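Local coordinates for aerotolerance-related membrane protein (Bacteroides fragilis, PDB 4JDU) that probably acts in aerotolerance as a cell-membrane protein, this fragment being the part that carries its calcium-binding von Willebrand factor type A domain, at residues I13-S18 against V113-G118; D48-I53 against S67-A72. The protein carries 6 engineered substitutions. All blocks are in the same frame, centred on the assembly; numbering follows the deposited sequence.

Contact 1. Residues I13-S18 against V113-G118. With CA (calcium ion), chain C.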
# COMPACT_ATOMS: atom_id res chain seq x y z
N ILE A 13 -2.22 -7.26 0.88
CA ILE A 13 -1.86 -5.98 0.31
C ILE A 13 -2.75 -4.91 0.93
O ILE A 13 -3.96 -5.08 1.03
CB ILE A 13 -2.07 -5.96 -1.21
CG1 ILE A 13 -1.33 -7.11 -1.88
CG2 ILE A 13 -1.63 -4.62 -1.80
CD1 ILE A 13 0.18 -7.03 -1.72
N ALA A 14 -2.15 -3.81 1.37
CA ALA A 14 -2.93 -2.64 1.78
C ALA A 14 -2.54 -1.48 0.88
O ALA A 14 -1.44 -0.93 1.02
CB ALA A 14 -2.68 -2.31 3.25
N LEU A 15 -3.42 -1.13 -0.04
CA LEU A 15 -3.13 -0.13 -1.06
C LEU A 15 -3.77 1.21 -0.74
O LEU A 15 -4.99 1.30 -0.60
CB LEU A 15 -3.61 -0.60 -2.43
CG LEU A 15 -3.54 0.41 -3.59
CD1 LEU A 15 -2.10 0.75 -3.93
CD2 LEU A 15 -4.22 -0.19 -4.79
N ASP A 16 -2.93 2.23 -0.62
CA ASP A 16 -3.37 3.62 -0.48
C ASP A 16 -4.06 4.08 -1.77
O ASP A 16 -3.43 4.11 -2.83
CB ASP A 16 -2.12 4.46 -0.23
CG ASP A 16 -2.41 5.86 0.28
OD1 ASP A 16 -3.47 6.43 -0.05
OD2 ASP A 16 -1.54 6.41 1.00
N ILE A 17 -5.34 4.44 -1.69
CA ILE A 17 -6.04 5.02 -2.84
C ILE A 17 -6.51 6.45 -2.55
O ILE A 17 -7.44 6.96 -3.19
CB ILE A 17 -7.19 4.12 -3.35
CG1 ILE A 17 -8.29 3.96 -2.29
CG2 ILE A 17 -6.63 2.76 -3.77
CD1 ILE A 17 -9.57 3.38 -2.89
N SER A 18 -5.84 7.09 -1.60
CA SER A 18 -6.14 8.47 -1.26
C SER A 18 -5.74 9.40 -2.39
O SER A 18 -5.01 9.01 -3.31
CB SER A 18 -5.44 8.88 0.05
OG SER A 18 -4.03 8.95 -0.09
N VAL A 113 1.73 -6.02 3.14
CA VAL A 113 2.49 -5.13 2.26
C VAL A 113 1.71 -3.85 2.06
O VAL A 113 0.69 -3.84 1.36
CB VAL A 113 2.79 -5.79 0.90
CG1 VAL A 113 3.61 -4.85 0.01
CG2 VAL A 113 3.51 -7.12 1.08
N VAL A 114 2.15 -2.78 2.72
CA VAL A 114 1.53 -1.47 2.60
C VAL A 114 2.15 -0.73 1.42
O VAL A 114 3.37 -0.61 1.36
CB VAL A 114 1.70 -0.64 3.88
CG1 VAL A 114 0.95 0.67 3.78
CG2 VAL A 114 1.21 -1.42 5.10
N ILE A 115 1.31 -0.25 0.50
CA ILE A 115 1.78 0.50 -0.68
C ILE A 115 1.20 1.91 -0.62
O ILE A 115 -0.02 2.10 -0.70
CB ILE A 115 1.40 -0.23 -1.98
CG1 ILE A 115 1.84 -1.69 -1.89
CG2 ILE A 115 2.05 0.44 -3.18
CD1 ILE A 115 1.56 -2.51 -3.11
N THR A 116 2.07 2.90 -0.47
CA THR A 116 1.63 4.23 -0.07
C THR A 116 2.70 5.26 -0.36
O THR A 116 3.86 4.91 -0.54
CB THR A 116 1.30 4.24 1.46
OG1 THR A 116 0.80 5.52 1.85
CG2 THR A 116 2.54 3.90 2.30
N ASP A 117 2.32 6.53 -0.38
CA ASP A 117 3.31 7.61 -0.44
C ASP A 117 3.69 8.04 0.98
O ASP A 117 4.52 8.93 1.18
CB ASP A 117 2.81 8.78 -1.28
CG ASP A 117 1.45 9.29 -0.85
OD1 ASP A 117 1.10 9.16 0.35
OD2 ASP A 117 0.74 9.85 -1.70
N GLY A 118 3.06 7.40 1.96
CA GLY A 118 3.43 7.58 3.35
C GLY A 118 3.03 8.91 3.93
O GLY A 118 3.34 9.21 5.09
CA CA C . -2.62 10.45 0.92
O HOH W 1 -4.41 12.23 0.12
O HOH W 2 -1.72 12.63 1.65

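Contact 2. Residues D48-I53 against S67-A72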
# COMPACT_ATOMS: atom_id res chain seq x y z
N ASP A 48 1.54 -19.03 -2.60
CA ASP A 48 1.02 -18.08 -1.63
C ASP A 48 -0.46 -17.79 -1.85
O ASP A 48 -1.03 -18.14 -2.88
CB ASP A 48 1.83 -16.78 -1.71
CG ASP A 48 3.31 -17.01 -1.52
OD1 ASP A 48 3.67 -17.90 -0.71
OD2 ASP A 48 4.12 -16.31 -2.16
N LYS A 49 -1.08 -17.18 -0.84
CA LYS A 49 -2.42 -16.63 -0.98
C LYS A 49 -2.32 -15.12 -0.84
O LYS A 49 -1.45 -14.61 -0.13
CB LYS A 49 -3.35 -17.20 0.09
CG LYS A 49 -3.65 -18.68 -0.09
CD LYS A 49 -4.60 -19.18 0.98
CE LYS A 49 -4.84 -20.68 0.87
NZ LYS A 49 -5.71 -21.18 1.97
N VAL A 50 -3.21 -14.40 -1.52
CA VAL A 50 -3.16 -12.94 -1.49
C VAL A 50 -4.54 -12.34 -1.26
O VAL A 50 -5.56 -12.87 -1.71
CB VAL A 50 -2.53 -12.37 -2.80
CG1 VAL A 50 -3.42 -12.66 -4.00
CG2 VAL A 50 -2.27 -10.87 -2.68
N GLY A 51 -4.55 -11.22 -0.53
CA GLY A 51 -5.77 -10.45 -0.36
C GLY A 51 -5.47 -8.99 -0.60
O GLY A 51 -4.30 -8.59 -0.69
N MSE A 52 -6.51 -8.17 -0.71
CA MSE A 52 -6.29 -6.75 -0.90
C MSE A 52 -7.27 -5.86 -0.17
O MSE A 52 -8.49 -5.98 -0.32
CB MSE A 52 -6.28 -6.38 -2.38
CG MSE A 52 -5.91 -4.90 -2.62
SE MSE A 52 -5.47 -4.40 -4.44
CE MSE A 52 -7.13 -4.92 -5.29
N ILE A 53 -6.69 -4.93 0.58
CA ILE A 53 -7.38 -3.85 1.26
C ILE A 53 -7.05 -2.56 0.52
O ILE A 53 -5.92 -2.39 0.04
CB ILE A 53 -6.88 -3.77 2.72
CG1 ILE A 53 -7.56 -4.87 3.54
CG2 ILE A 53 -7.14 -2.40 3.34
CD1 ILE A 53 -6.83 -5.18 4.82
N SER A 67 -6.49 -17.89 -3.24
CA SER A 67 -5.50 -18.46 -4.14
C SER A 67 -5.75 -18.00 -5.57
O SER A 67 -4.98 -18.33 -6.48
CB SER A 67 -5.51 -19.98 -4.06
OG SER A 67 -6.80 -20.49 -4.33
N ASP A 68 -6.82 -17.22 -5.77
CA ASP A 68 -7.17 -16.75 -7.11
C ASP A 68 -6.40 -15.47 -7.44
O ASP A 68 -6.91 -14.36 -7.29
CB ASP A 68 -8.69 -16.50 -7.21
CG ASP A 68 -9.17 -16.31 -8.65
OD1 ASP A 68 -8.34 -16.04 -9.54
OD2 ASP A 68 -10.39 -16.40 -8.89
N TYR A 69 -5.16 -15.64 -7.89
CA TYR A 69 -4.28 -14.51 -8.21
C TYR A 69 -4.86 -13.63 -9.31
O TYR A 69 -4.72 -12.40 -9.29
CB TYR A 69 -2.92 -15.01 -8.68
CG TYR A 69 -2.20 -15.92 -7.71
CD1 TYR A 69 -2.27 -15.70 -6.34
CD2 TYR A 69 -1.46 -17.00 -8.17
CE1 TYR A 69 -1.62 -16.53 -5.46
CE2 TYR A 69 -0.81 -17.83 -7.30
CZ TYR A 69 -0.89 -17.59 -5.94
OH TYR A 69 -0.23 -18.42 -5.07
N ILE A 70 -5.49 -14.26 -10.29
CA ILE A 70 -6.00 -13.53 -11.44
C ILE A 70 -7.13 -12.60 -11.00
O ILE A 70 -7.25 -11.48 -11.49
CB ILE A 70 -6.46 -14.48 -12.55
CG1 ILE A 70 -5.30 -15.39 -12.98
CG2 ILE A 70 -6.96 -13.69 -13.75
CD1 ILE A 70 -4.03 -14.62 -13.34
N SER A 71 -7.97 -13.07 -10.09
CA SER A 71 -9.03 -12.22 -9.54
C SER A 71 -8.46 -10.94 -8.95
O SER A 71 -9.02 -9.86 -9.12
CB SER A 71 -9.83 -12.97 -8.48
OG SER A 71 -10.80 -12.12 -7.91
N ALA A 72 -7.34 -11.06 -8.23
CA ALA A 72 -6.68 -9.90 -7.66
C ALA A 72 -6.33 -8.89 -8.74
O ALA A 72 -6.60 -7.70 -8.58
CB ALA A 72 -5.42 -10.33 -6.90

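Contact 1. Residues I13-S18 against V113-G118
Asp-16 and Thr-116 meet where two neighbouring parallel strands end, a worked example of strand ends building a metal site. Behind them, the ladder is regular: Ala-14 N bonds to Val-113 O, and Ala-14 O accepts from Ile-115 N at 2.9 Å. On one face, Leu-15 CD1 lies 4.1 Å from Ile-115 CB, with Ile-38 of helix 37-43 packed on both residues. The aspartate can be followed outward. Asp-16 CB passes 3.2 Å from Ile-115 O. CG stands opposite the backbone N across the CA-CB bond (chi1 -166°), which brings the carboxylate out between the two strand ends. OD2 offers its anti lone pair to Thr-116 OG1 at 2.6 Å; that hydroxyl in turn accepts from Gly-118 N in an ST turn. OD1 closes an Asx turn with Ser-18 N at 2.9 Å and takes Ser-18 OG on its syn side at 2.6 Å. Gripped by three donors, Asp-16 is a second-shell group that positions Ser-18 OG, which binds the calcium ion at 2.3 Å. Two waters, Ser-20 and Thr-89 complete the coordination, while Asp-117, not a direct ligand here, hydrogen-bonds to Ser-20 and forms a salt bridge with Arg-30: the metal-ion-dependent adhesion site (MIDAS) of von Willebrand A domains.

Contact 2. Residues D48-I53 against S67-A72
Val-50 meets both Tyr-69 and Ala-72 where the first turn of helix 69-77 folds back over strand 49-55, a beta-to-helix packing in the Rossmann-like alpha/beta fold of von Willebrand A domains. The chain reaches the helix through the antiparallel edge strand 59-66, and the contact illustrates how such a return can be firm on one side and slack on the other. The firm side is mainly apolar. Val-50 CG1 lies 4.0 Å from Tyr-69 CD1, at the edge of the ring and near its plane, and the same methyl is 4.2 Å from Ala-72 CB. One branch thus fills the angle between the phenol and the helix, with Met-45 packed against both Val-50 and Tyr-69. Farther along the strand the approach is looser: Met-52, present as selenomethionine, brings CE only to 4.3 Å from Ala-72 O, though it also leans on Phe-75 and Leu-76.

Tyr-69 links this packing to the start of the strand. With CG anti to its own carbonyl carbon (chi1 -57°), the ring is swung back past the helix start, and OH donates to Asp-48 O, which lies at the ring edge; the modelled 2.3 Å is too short to be taken literally. Ser-67 O sits 3.7 Å above the ring plane, over its centre.

Toward solvent the fit slackens. Lys-49 merely passes its CG 4.3 Å from Ser-67 N, and its extended chain carries NZ on to a weak bond with Gln-105. The CA-CB bond of exposed Asp-68 points away from the strand, and the residue serves the helix as N-cap: its OD1 accepts Ser-71 N at 3.0 Å, the donor standing well above the carboxylate plane, 65° out of it.

Overall arrangement
The two contacts share one sheet but sample its middle and its flank. Contact 1 is wholly buried near the centre of the chain, joining the adjacent strands 9-16 and 109-116. Contact 2, about 16 Å away between centres, is partly exposed and sets strand 49-55 against a helix. Strands 9-16 and 49-55 are neighbours, so the contacts touch directly: Ile-13 O and Ile-53 N are 2.8 Å apart, as are Leu-15 N and Ile-53 O, both probable hydrogen bonds. Chemistry follows position. A backbone ladder and a carboxylate-hydroxyl network lead to calcium in contact 1, whereas methyl and aromatic packing dominates contact 2, away from the metal.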